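Local coordinates for hypothetical protein AF0941 (Archaeoglobus fulgidus, PDB 1YOZ) that is of unknown function and forms a small all-helical fold that pairs with a second copy of itself, at residues 66-71 with 108-113; 44-49 with 62-67; 5-10 with 37-42; 30-35 with 96-101. All blocks are in the same frame, centred on the assembly; numbering follows the deposited sequence.

Contact 1: 66-71 with 108-113; sequences LLKTYV and YIDRVE
Ile109 drives its side chain into the face of helix 57-73, where Leu67, Lys68 and Val71 receive it, and this apolar wedge is the close-packed half of the contact. Its CD1 lies 3.8 Å from Val71 CG2, and the same methyl meets Leu67 CD2 at 4.0 Å, the leucine and isoleucine side chains crossing at about a right angle. The two branches of Ile109 divide the work: CG1 stands anti to the carbonyl carbon (chi1 -69°) and carries CD1 to Leu67 and Val71, while CG2 rests 3.8 Å from Lys68 CB. Phe39 of helix 32-51 covers Leu67 and Val71 from a further side, so this half belongs to the interior. The frame is an antiparallel pair of helices, the short segments running at 168° to each other with their axes 9.8 Å apart, and it sets helix 99-113 against helix 57-73 in the all-helical fold. Toward the solvent the contact changes character. Lys68 leaves its backbone almost extended, bends at chi3 (-101°), and lays its ammonium group between two carboxylates one helical turn apart. Lys68 NZ donates to Asp110 OD1 at 2.6 Å, on the anti side of that oxygen, and to Glu113 OE2, also at 2.6 Å, on the syn side; both bonds are salt bridges and lie somewhat out of the carboxylate planes. All three residues of this network remain partly exposed, and the lysine's own aliphatic chain separates its charge from the buried wedge of Ile109.

Contact 2: 44-49 with 62-67; sequences EEILNL and RNFYLL
Asn63 OD1 accepts a hydrogen bond from the backbone N of Ile6, and across the helix pair the same oxygen lies against Ile46, 3.5 Å from its CG1. The amide thus turns a polar atom into the apolar seam between helices 32-51 and 57-73, where the extended N-terminal loop satisfies it. Asn63 CG stands anti to its backbone N (chi1 -163°), which carries the amide toward Ile46; Ile46 CD1 packs 3.7 Å from Asn63 ND2 and continues to Leu67 CD2 at 4.0 Å. The other branch of Ile46 serves the aromatic neighbour. Its CG2 sits over one face of the Phe64 ring, 3.8 Å from the centroid and 25° off the ring normal, a CH-pi contact displaced toward the rim at CZ. Leu47 comes to that ring differently, with CG at the edge, 3.9 Å from Phe64 CZ, its side chain crossing the phenylalanine at about a right angle. The helices themselves are antiparallel, at 164°, and Val112 of helix 99-113 also packs on Leu47 and Phe64. With no hydrogen bond joining the two segments, their cohesion rests on dispersion and ring-face contacts, and the buried amide oxygen is paid for by the loop.

Contact 3: 5-10 with 37-42; sequences YINSFL and EMFRSD
The backbone of 5-10 runs as an extended loop through Tyr5, Ile6 and Asn7 before turning into helix 8-18, and it meets helix 32-51 with Asn7 CA 6.5 Å from Asp42 CA. Asp42 grips the turn with both carboxylate oxygens. OD2 accepts from Ser8 N at 2.8 Å in a nearly straight bond (174°), met on the syn side, while OD1 takes the hydroxyl of Ser8 OG at 2.6 Å through its syn lone pair. Ser8 OG stands anti to the carbonyl carbon, beside its own N (chi1 -69°), which lets both donors face one carboxylate. A water donates to Asp42 OD2, accepts from Phe9 N and rests over the centre of one face of the Phe39 ring. Replacing Asp42 with an alanine would probably leave Ser8 N and OG without their acceptors and the water without one partner. Beside this polar knot, Phe9 CB packs on Phe39 CZ at 3.8 Å, and Met38 SD lies 3.7 Å from Phe9 CA. Asn7 OD1 accepts from Leu10 N at 3.1 Å, the donor standing well above the asparagine's carbonyl plane. This is the classical N-cap, here joined by a carboxylate from another helix that accepts from the first turn of helix 8-18.

Contact 4: 30-35 with 96-101; sequences LDQKNI and KLDPEV
Gln32 reaches across to Asp98 with its amide plane turned 83° from the carboxylate plane, so that the two flat groups meet almost perpendicular. Both ends of the amide are used. Asp98 N donates to Gln32 OE1 at 2.7 Å, approaching nearly along the C=O axis, and Gln32 NE2 returns a bond to Asp98 OD2 at 3.0 Å. Asp98 OD2 lies close to the amide plane of Gln32, whereas the nitrogen comes to that oxygen from above the carboxylate plane. Torsions explain the reach: Gln32 CG sits between its backbone N and carbonyl carbon (chi1 61°), and beyond it the chain is extended. Val101 CG2 lies 3.6 Å from Gln32 OE1, the valine crossing the glutamine obliquely, while Leu97 CD1 packs 3.9 Å from Gln32 CB on its apolar stem. An alanine in place of Gln32 would probably leave Asp98 N and OD2 without these partners and open a gap beside Val101. One water donates to Leu30 O and Lys96 O and accepts from Gln32 N, tying the two loops where helices 32-51 and 99-113 begin. Asp98 occupies the N-cap position of the latter helix, and its other oxygen, OD1, forms a salt bridge with Lys96 NZ 3.0 Å away. The carboxylate is therefore shared between an amide and an ammonium group, which would be expected to favour its charged form at this surface junction.

How the contacts relate
Helix 32-51 runs through contacts 2, 3 and 4, and helix 99-113 joins contacts 1 and 4, whose centres stand about 16 Å apart. Contacts 1 and 2 share Leu66 and Leu67, with centres about 8 Å apart; Val112 CG2 comes within 3.4 Å of Leu47 CD1 between them. Contact 3 lies nearest the middle of the chain and touches each of the others: Leu66 CB packs on Tyr5 CE2 at 3.4 Å, Val71 CG2 on Phe39 CE1, and Phe9 CE1 meets Ile35 CD1 at 3.7 Å. Contacts 2 and 4 lie about 21 Å apart, centre to centre, on opposite sides of the chain's centre. Contacts 2 and 3 touch the second subunit, contact 1 does so through Leu66, and contact 4 meets no other chain of the assembly.

Contact 1: 66-71 with 108-113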
# COMPACT_ATOMS: atom_id res chain seq x y z
N LEU B 66 -5.12 0.41 -6.15
CA LEU B 66 -4.12 0.80 -5.16
C LEU B 66 -2.93 1.49 -5.83
O LEU B 66 -2.34 2.42 -5.27
CB LEU B 66 -3.65 -0.42 -4.33
CG LEU B 66 -4.59 -1.19 -3.38
CD1 LEU B 66 -3.87 -2.23 -2.54
CD2 LEU B 66 -5.23 -0.17 -2.50
N LEU B 67 -2.54 1.03 -7.00
CA LEU B 67 -1.36 1.56 -7.66
C LEU B 67 -1.66 2.98 -8.18
O LEU B 67 -0.87 3.90 -8.02
CB LEU B 67 -0.93 0.60 -8.82
CG LEU B 67 0.48 0.80 -9.36
CD1 LEU B 67 1.53 0.34 -8.37
CD2 LEU B 67 0.68 0.13 -10.73
N LYS B 68 -2.83 3.14 -8.78
CA LYS B 68 -3.30 4.48 -9.21
C LYS B 68 -3.41 5.44 -8.04
O LYS B 68 -2.80 6.52 -8.02
CB LYS B 68 -4.65 4.32 -9.96
CG LYS B 68 -5.31 5.64 -10.31
CD LYS B 68 -6.82 5.44 -10.61
CE LYS B 68 -7.00 5.42 -12.11
NZ LYS B 68 -8.39 4.99 -12.50
N THR B 69 -4.14 5.04 -6.99
CA THR B 69 -4.17 5.86 -5.75
C THR B 69 -2.81 6.08 -5.07
O THR B 69 -2.57 7.15 -4.50
CB THR B 69 -5.33 5.39 -4.76
OG1 THR B 69 -5.16 4.03 -4.40
CG2 THR B 69 -6.62 5.42 -5.49
N TYR B 70 -1.88 5.12 -5.16
CA TYR B 70 -0.52 5.34 -4.67
C TYR B 70 0.11 6.45 -5.46
O TYR B 70 0.76 7.33 -4.88
CB TYR B 70 0.38 4.09 -4.83
CG TYR B 70 1.80 4.32 -4.34
CD1 TYR B 70 2.15 4.09 -3.00
CD2 TYR B 70 2.80 4.75 -5.21
CE1 TYR B 70 3.46 4.29 -2.55
CE2 TYR B 70 4.12 4.96 -4.73
CZ TYR B 70 4.42 4.72 -3.41
OH TYR B 70 5.68 4.96 -2.92
N VAL B 71 -0.03 6.41 -6.78
CA VAL B 71 0.68 7.42 -7.58
C VAL B 71 0.07 8.82 -7.29
O VAL B 71 0.80 9.79 -7.00
CB VAL B 71 0.66 7.08 -9.05
CG1 VAL B 71 1.06 8.28 -9.95
CG2 VAL B 71 1.64 5.91 -9.28
N TYR B 108 -1.54 7.18 -17.21
CA TYR B 108 -1.10 5.92 -17.87
C TYR B 108 -1.72 4.66 -17.23
O TYR B 108 -2.14 3.72 -17.92
CB TYR B 108 0.45 5.80 -17.87
CG TYR B 108 0.97 4.54 -18.54
CD1 TYR B 108 1.44 4.58 -19.86
CD2 TYR B 108 0.98 3.32 -17.88
CE1 TYR B 108 1.88 3.44 -20.49
CE2 TYR B 108 1.43 2.16 -18.49
CZ TYR B 108 1.90 2.22 -19.81
OH TYR B 108 2.35 1.05 -20.43
N ILE B 109 -1.76 4.62 -15.90
CA ILE B 109 -2.35 3.45 -15.19
C ILE B 109 -3.85 3.40 -15.50
O ILE B 109 -4.46 2.33 -15.74
CB ILE B 109 -2.11 3.54 -13.63
CG1 ILE B 109 -0.61 3.36 -13.28
CG2 ILE B 109 -2.99 2.55 -12.88
CD1 ILE B 109 -0.17 3.87 -11.92
N ASP B 110 -4.43 4.60 -15.48
CA ASP B 110 -5.83 4.78 -15.76
C ASP B 110 -6.12 4.16 -17.12
O ASP B 110 -7.14 3.51 -17.29
CB ASP B 110 -6.16 6.28 -15.72
CG ASP B 110 -7.63 6.56 -15.75
OD1 ASP B 110 -8.36 5.93 -14.96
OD2 ASP B 110 -8.04 7.41 -16.57
N ARG B 111 -5.20 4.36 -18.06
CA ARG B 111 -5.23 3.82 -19.43
C ARG B 111 -5.19 2.27 -19.47
O ARG B 111 -6.07 1.63 -20.03
CB ARG B 111 -4.07 4.48 -20.21
CG ARG B 111 -3.88 4.08 -21.67
CD ARG B 111 -2.54 4.60 -22.20
NE ARG B 111 -1.99 3.65 -23.17
CZ ARG B 111 -0.83 3.79 -23.81
NH1 ARG B 111 -0.05 4.85 -23.60
NH2 ARG B 111 -0.44 2.85 -24.66
N VAL B 112 -4.17 1.66 -18.85
CA VAL B 112 -4.07 0.17 -18.89
C VAL B 112 -5.11 -0.56 -18.01
O VAL B 112 -5.45 -1.73 -18.27
CB VAL B 112 -2.60 -0.36 -18.63
CG1 VAL B 112 -1.67 0.73 -18.29
CG2 VAL B 112 -2.56 -1.43 -17.57
N GLU B 113 -5.58 0.14 -16.98
CA GLU B 113 -6.64 -0.36 -16.10
C GLU B 113 -7.81 -0.82 -16.98
O GLU B 113 -8.32 -1.93 -16.78
CB GLU B 113 -7.10 0.76 -15.17
CG GLU B 113 -7.33 0.45 -13.69
CD GLU B 113 -7.83 1.67 -12.94
OE1 GLU B 113 -8.01 1.62 -11.69
OE2 GLU B 113 -8.10 2.70 -13.61

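Contact 2: 44-49 with 62-67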
# COMPACT_ATOMS: atom_id res chain seq x y z
N GLU B 44 2.45 -3.88 -16.69
CA GLU B 44 2.65 -5.06 -17.57
C GLU B 44 2.74 -6.33 -16.77
O GLU B 44 2.12 -7.30 -17.12
CB GLU B 44 3.86 -4.91 -18.48
CG GLU B 44 4.12 -6.22 -19.33
CD GLU B 44 5.29 -6.06 -20.25
OE1 GLU B 44 6.42 -5.82 -19.72
OE2 GLU B 44 5.06 -6.15 -21.49
N GLU B 45 3.51 -6.35 -15.67
CA GLU B 45 3.56 -7.57 -14.83
C GLU B 45 2.16 -7.95 -14.34
O GLU B 45 1.73 -9.14 -14.40
CB GLU B 45 4.51 -7.41 -13.61
CG GLU B 45 4.60 -8.67 -12.81
CD GLU B 45 5.72 -8.71 -11.75
OE1 GLU B 45 6.44 -7.69 -11.54
OE2 GLU B 45 5.86 -9.79 -11.11
N ILE B 46 1.43 -6.93 -13.86
CA ILE B 46 0.08 -7.13 -13.34
C ILE B 46 -0.86 -7.67 -14.45
O ILE B 46 -1.59 -8.67 -14.28
CB ILE B 46 -0.49 -5.77 -12.79
CG1 ILE B 46 0.34 -5.32 -11.56
CG2 ILE B 46 -1.98 -5.87 -12.45
CD1 ILE B 46 0.29 -3.82 -11.28
N LEU B 47 -0.82 -6.98 -15.58
CA LEU B 47 -1.60 -7.46 -16.72
C LEU B 47 -1.27 -8.92 -17.05
O LEU B 47 -2.19 -9.70 -17.23
CB LEU B 47 -1.47 -6.52 -17.91
CG LEU B 47 -2.50 -5.39 -17.95
CD1 LEU B 47 -2.16 -4.46 -19.08
CD2 LEU B 47 -3.90 -5.93 -18.16
N ASN B 48 0.01 -9.29 -17.03
CA ASN B 48 0.42 -10.70 -17.30
C ASN B 48 0.00 -11.78 -16.30
O ASN B 48 -0.26 -12.94 -16.68
CB ASN B 48 1.91 -10.80 -17.64
CG ASN B 48 2.24 -10.17 -18.96
OD1 ASN B 48 1.34 -9.86 -19.75
ND2 ASN B 48 3.54 -9.94 -19.20
N LEU B 49 -0.10 -11.42 -15.01
CA LEU B 49 -0.72 -12.30 -14.02
C LEU B 49 -2.18 -12.61 -14.36
O LEU B 49 -2.69 -13.74 -14.15
CB LEU B 49 -0.65 -11.64 -12.64
CG LEU B 49 0.74 -11.49 -12.05
CD1 LEU B 49 0.59 -10.91 -10.58
CD2 LEU B 49 1.39 -12.81 -11.96
N ARG B 62 -8.09 -4.55 -8.07
CA ARG B 62 -7.61 -4.06 -6.77
C ARG B 62 -6.18 -3.54 -6.86
O ARG B 62 -5.91 -2.41 -6.50
CB ARG B 62 -7.73 -5.22 -5.78
CG ARG B 62 -7.56 -4.83 -4.32
CD ARG B 62 -6.14 -5.08 -3.87
NE ARG B 62 -6.04 -4.91 -2.42
CZ ARG B 62 -5.05 -5.37 -1.67
NH1 ARG B 62 -4.02 -6.00 -2.23
NH2 ARG B 62 -5.07 -5.12 -0.35
N ASN B 63 -5.25 -4.31 -7.44
CA ASN B 63 -3.87 -3.81 -7.60
C ASN B 63 -3.79 -2.48 -8.38
O ASN B 63 -3.01 -1.58 -8.04
CB ASN B 63 -3.00 -4.90 -8.27
CG ASN B 63 -1.48 -4.68 -8.11
OD1 ASN B 63 -0.73 -5.65 -8.25
ND2 ASN B 63 -1.02 -3.45 -7.84
N PHE B 64 -4.56 -2.36 -9.45
CA PHE B 64 -4.48 -1.14 -10.26
C PHE B 64 -5.10 0.02 -9.49
O PHE B 64 -4.60 1.11 -9.56
CB PHE B 64 -5.26 -1.32 -11.57
CG PHE B 64 -4.50 -2.07 -12.64
CD1 PHE B 64 -3.22 -1.68 -13.00
CD2 PHE B 64 -5.11 -3.14 -13.30
CE1 PHE B 64 -2.53 -2.35 -13.98
CE2 PHE B 64 -4.42 -3.86 -14.29
CZ PHE B 64 -3.13 -3.45 -14.64
N TYR B 65 -6.18 -0.23 -8.74
CA TYR B 65 -6.77 0.84 -7.89
C TYR B 65 -5.77 1.33 -6.84
O TYR B 65 -5.53 2.53 -6.67
CB TYR B 65 -8.02 0.34 -7.21
CG TYR B 65 -8.70 1.44 -6.44
CD1 TYR B 65 -9.44 2.44 -7.10
CD2 TYR B 65 -8.65 1.45 -5.06
CE1 TYR B 65 -10.09 3.49 -6.33
CE2 TYR B 65 -9.30 2.48 -4.29
CZ TYR B 65 -10.01 3.47 -4.93
OH TYR B 65 -10.63 4.40 -4.15
N LEU B 66 -5.12 0.41 -6.15
CA LEU B 66 -4.12 0.80 -5.16
C LEU B 66 -2.93 1.49 -5.83
O LEU B 66 -2.34 2.42 -5.27
CB LEU B 66 -3.65 -0.42 -4.33
CG LEU B 66 -4.59 -1.19 -3.38
CD1 LEU B 66 -3.87 -2.23 -2.54
CD2 LEU B 66 -5.23 -0.17 -2.50
N LEU B 67 -2.54 1.03 -7.00
CA LEU B 67 -1.36 1.56 -7.66
C LEU B 67 -1.66 2.98 -8.18
O LEU B 67 -0.87 3.90 -8.02
CB LEU B 67 -0.93 0.60 -8.82
CG LEU B 67 0.48 0.80 -9.36
CD1 LEU B 67 1.53 0.34 -8.37
CD2 LEU B 67 0.68 0.13 -10.73

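Contact 3: 5-10 with 37-42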
# COMPACT_ATOMS: atom_id res chain seq x y z
N TYR B 5 -0.68 -6.96 -4.77
CA TYR B 5 -0.31 -5.53 -4.85
C TYR B 5 1.15 -5.45 -5.19
O TYR B 5 2.02 -5.38 -4.30
CB TYR B 5 -0.61 -4.76 -3.55
CG TYR B 5 -0.20 -3.29 -3.55
CD1 TYR B 5 0.57 -2.74 -2.51
CD2 TYR B 5 -0.60 -2.43 -4.57
CE1 TYR B 5 0.88 -1.39 -2.48
CE2 TYR B 5 -0.27 -1.08 -4.56
CZ TYR B 5 0.45 -0.56 -3.52
OH TYR B 5 0.81 0.77 -3.58
N ILE B 6 1.41 -5.48 -6.50
CA ILE B 6 2.68 -5.14 -7.05
C ILE B 6 2.89 -3.60 -7.06
O ILE B 6 2.01 -2.85 -7.46
CB ILE B 6 2.82 -5.74 -8.51
CG1 ILE B 6 2.88 -7.28 -8.45
CG2 ILE B 6 4.02 -5.17 -9.20
CD1 ILE B 6 2.75 -8.02 -9.84
N ASN B 7 4.06 -3.15 -6.57
CA ASN B 7 4.49 -1.77 -6.62
C ASN B 7 5.98 -1.76 -6.35
O ASN B 7 6.42 -1.85 -5.19
CB ASN B 7 3.74 -0.90 -5.56
CG ASN B 7 4.06 0.55 -5.67
OD1 ASN B 7 5.09 0.93 -6.22
ND2 ASN B 7 3.23 1.40 -5.05
N SER B 8 6.74 -1.72 -7.45
CA SER B 8 8.18 -1.81 -7.45
C SER B 8 8.81 -0.59 -6.81
O SER B 8 9.78 -0.73 -6.08
CB SER B 8 8.68 -1.97 -8.89
OG SER B 8 8.28 -3.27 -9.36
N PHE B 9 8.22 0.59 -7.03
CA PHE B 9 8.80 1.80 -6.44
C PHE B 9 8.72 1.73 -4.92
O PHE B 9 9.73 1.98 -4.19
CB PHE B 9 8.14 3.08 -6.94
CG PHE B 9 8.75 4.32 -6.38
CD1 PHE B 9 9.87 4.90 -6.98
CD2 PHE B 9 8.23 4.91 -5.22
CE1 PHE B 9 10.47 6.04 -6.44
CE2 PHE B 9 8.82 6.04 -4.66
CZ PHE B 9 9.93 6.61 -5.27
N LEU B 10 7.53 1.39 -4.44
CA LEU B 10 7.29 1.25 -3.00
C LEU B 10 8.25 0.25 -2.36
O LEU B 10 8.88 0.54 -1.35
CB LEU B 10 5.82 0.91 -2.72
CG LEU B 10 5.46 0.69 -1.24
CD1 LEU B 10 5.52 1.96 -0.43
CD2 LEU B 10 4.12 0.06 -1.20
N GLU B 37 9.02 4.54 -16.01
CA GLU B 37 9.22 3.19 -16.58
C GLU B 37 8.93 2.04 -15.61
O GLU B 37 8.38 1.01 -16.01
CB GLU B 37 10.61 3.07 -17.26
CG GLU B 37 10.86 1.71 -17.91
CD GLU B 37 12.33 1.54 -18.35
OE1 GLU B 37 12.92 2.56 -18.82
OE2 GLU B 37 12.88 0.41 -18.21
N MET B 38 9.24 2.24 -14.32
CA MET B 38 8.96 1.26 -13.27
C MET B 38 7.47 0.99 -13.13
O MET B 38 7.06 -0.14 -13.10
CB MET B 38 9.47 1.79 -11.90
CG MET B 38 10.23 0.80 -11.05
SD MET B 38 10.82 1.50 -9.52
CE MET B 38 11.83 2.76 -10.11
N PHE B 39 6.65 2.05 -13.03
CA PHE B 39 5.19 1.85 -13.02
C PHE B 39 4.68 1.25 -14.33
O PHE B 39 3.75 0.45 -14.29
CB PHE B 39 4.42 3.14 -12.66
CG PHE B 39 4.57 3.52 -11.21
CD1 PHE B 39 3.73 2.95 -10.24
CD2 PHE B 39 5.54 4.40 -10.82
CE1 PHE B 39 3.85 3.30 -8.90
CE2 PHE B 39 5.68 4.77 -9.46
CZ PHE B 39 4.85 4.20 -8.51
N ARG B 40 5.23 1.67 -15.48
CA ARG B 40 4.85 0.98 -16.75
C ARG B 40 5.16 -0.52 -16.66
O ARG B 40 4.31 -1.34 -17.05
CB ARG B 40 5.58 1.53 -18.00
CG ARG B 40 5.18 2.89 -18.46
CD ARG B 40 5.97 3.27 -19.75
NE ARG B 40 5.96 4.73 -19.90
CZ ARG B 40 6.99 5.54 -19.71
NH1 ARG B 40 8.18 5.07 -19.35
NH2 ARG B 40 6.84 6.85 -19.90
N SER B 41 6.36 -0.88 -16.18
CA SER B 41 6.69 -2.30 -16.08
C SER B 41 5.80 -3.04 -15.11
O SER B 41 5.50 -4.21 -15.33
CB SER B 41 8.16 -2.58 -15.73
OG SER B 41 8.64 -1.68 -14.76
N ASP B 42 5.42 -2.38 -14.00
CA ASP B 42 4.48 -2.95 -13.05
C ASP B 42 3.13 -3.24 -13.68
O ASP B 42 2.58 -4.33 -13.46
CB ASP B 42 4.27 -1.99 -11.86
CG ASP B 42 5.40 -2.06 -10.84
OD1 ASP B 42 6.34 -2.91 -10.99
OD2 ASP B 42 5.33 -1.26 -9.88
O HOH W 1 6.63 1.19 -9.31

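Contact 4: 30-35 with 96-101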
# COMPACT_ATOMS: atom_id res chain seq x y z
N LEU B 30 15.21 7.58 -7.89
CA LEU B 30 14.53 8.88 -7.87
C LEU B 30 14.69 9.70 -9.14
O LEU B 30 14.34 10.90 -9.16
CB LEU B 30 15.01 9.68 -6.68
CG LEU B 30 14.71 9.07 -5.33
CD1 LEU B 30 15.39 9.89 -4.21
CD2 LEU B 30 13.25 8.92 -5.08
N ASP B 31 15.22 9.07 -10.17
CA ASP B 31 15.17 9.58 -11.53
C ASP B 31 13.75 9.41 -12.06
O ASP B 31 13.29 8.30 -12.21
CB ASP B 31 16.16 8.83 -12.42
CG ASP B 31 16.16 9.36 -13.84
OD1 ASP B 31 17.00 10.20 -14.20
OD2 ASP B 31 15.28 8.96 -14.62
N GLN B 32 13.05 10.53 -12.30
CA GLN B 32 11.63 10.48 -12.70
C GLN B 32 11.35 9.71 -13.97
O GLN B 32 10.28 9.10 -14.11
CB GLN B 32 10.95 11.86 -12.73
CG GLN B 32 11.55 12.88 -13.71
CD GLN B 32 10.68 14.14 -13.82
OE1 GLN B 32 9.91 14.51 -12.89
NE2 GLN B 32 10.79 14.82 -14.96
N LYS B 33 12.30 9.70 -14.90
CA LYS B 33 12.17 8.80 -16.04
C LYS B 33 12.15 7.35 -15.61
O LYS B 33 11.34 6.55 -16.10
CB LYS B 33 13.30 9.01 -17.08
CG LYS B 33 13.05 8.32 -18.45
CD LYS B 33 11.79 8.87 -19.21
CE LYS B 33 10.49 8.03 -19.00
NZ LYS B 33 9.24 8.77 -19.51
N ASN B 34 13.04 6.96 -14.69
CA ASN B 34 13.07 5.54 -14.25
C ASN B 34 11.76 5.20 -13.50
O ASN B 34 11.24 4.09 -13.55
CB ASN B 34 14.25 5.27 -13.29
CG ASN B 34 15.62 5.31 -14.00
OD1 ASN B 34 15.69 5.27 -15.23
ND2 ASN B 34 16.70 5.40 -13.21
N ILE B 35 11.27 6.18 -12.74
CA ILE B 35 10.02 6.03 -11.98
C ILE B 35 8.88 5.70 -12.94
O ILE B 35 8.24 4.66 -12.83
CB ILE B 35 9.72 7.29 -11.11
CG1 ILE B 35 10.82 7.47 -10.07
CG2 ILE B 35 8.36 7.19 -10.40
CD1 ILE B 35 10.56 8.61 -9.07
N LYS B 96 14.37 16.04 -8.50
CA LYS B 96 12.98 16.35 -8.10
C LYS B 96 11.96 15.68 -9.04
O LYS B 96 12.31 15.17 -10.11
CB LYS B 96 12.77 17.87 -8.03
CG LYS B 96 13.50 18.63 -9.11
CD LYS B 96 13.28 20.15 -9.05
CE LYS B 96 11.84 20.53 -9.56
NZ LYS B 96 11.41 19.87 -10.88
N LEU B 97 10.69 15.67 -8.61
CA LEU B 97 9.65 14.93 -9.33
C LEU B 97 8.63 15.94 -9.83
O LEU B 97 7.97 16.59 -9.03
CB LEU B 97 8.98 13.94 -8.38
CG LEU B 97 7.81 13.02 -8.81
CD1 LEU B 97 8.13 12.12 -10.01
CD2 LEU B 97 7.36 12.20 -7.61
N ASP B 98 8.52 16.09 -11.14
CA ASP B 98 7.54 17.02 -11.73
C ASP B 98 6.08 16.61 -11.42
O ASP B 98 5.70 15.47 -11.66
CB ASP B 98 7.72 17.06 -13.26
CG ASP B 98 9.00 17.73 -13.67
OD1 ASP B 98 9.54 18.51 -12.85
OD2 ASP B 98 9.46 17.50 -14.83
N PRO B 99 5.27 17.53 -10.84
CA PRO B 99 3.83 17.29 -10.76
C PRO B 99 3.20 16.76 -12.04
O PRO B 99 2.32 15.88 -11.98
CB PRO B 99 3.26 18.68 -10.41
CG PRO B 99 4.38 19.31 -9.53
CD PRO B 99 5.68 18.79 -10.19
N GLU B 100 3.65 17.27 -13.18
CA GLU B 100 3.15 16.79 -14.47
C GLU B 100 3.47 15.31 -14.66
O GLU B 100 2.72 14.59 -15.30
CB GLU B 100 3.70 17.61 -15.64
CG GLU B 100 3.53 19.12 -15.52
CD GLU B 100 4.34 19.77 -14.37
OE1 GLU B 100 5.51 19.37 -14.14
OE2 GLU B 100 3.78 20.67 -13.69
N VAL B 101 4.62 14.86 -14.14
CA VAL B 101 5.02 13.45 -14.36
C VAL B 101 4.10 12.52 -13.50
O VAL B 101 3.57 11.54 -13.99
CB VAL B 101 6.56 13.23 -14.17
CG1 VAL B 101 6.93 11.68 -14.10
CG2 VAL B 101 7.29 13.88 -15.32
O HOH W 2 13.78 13.13 -10.96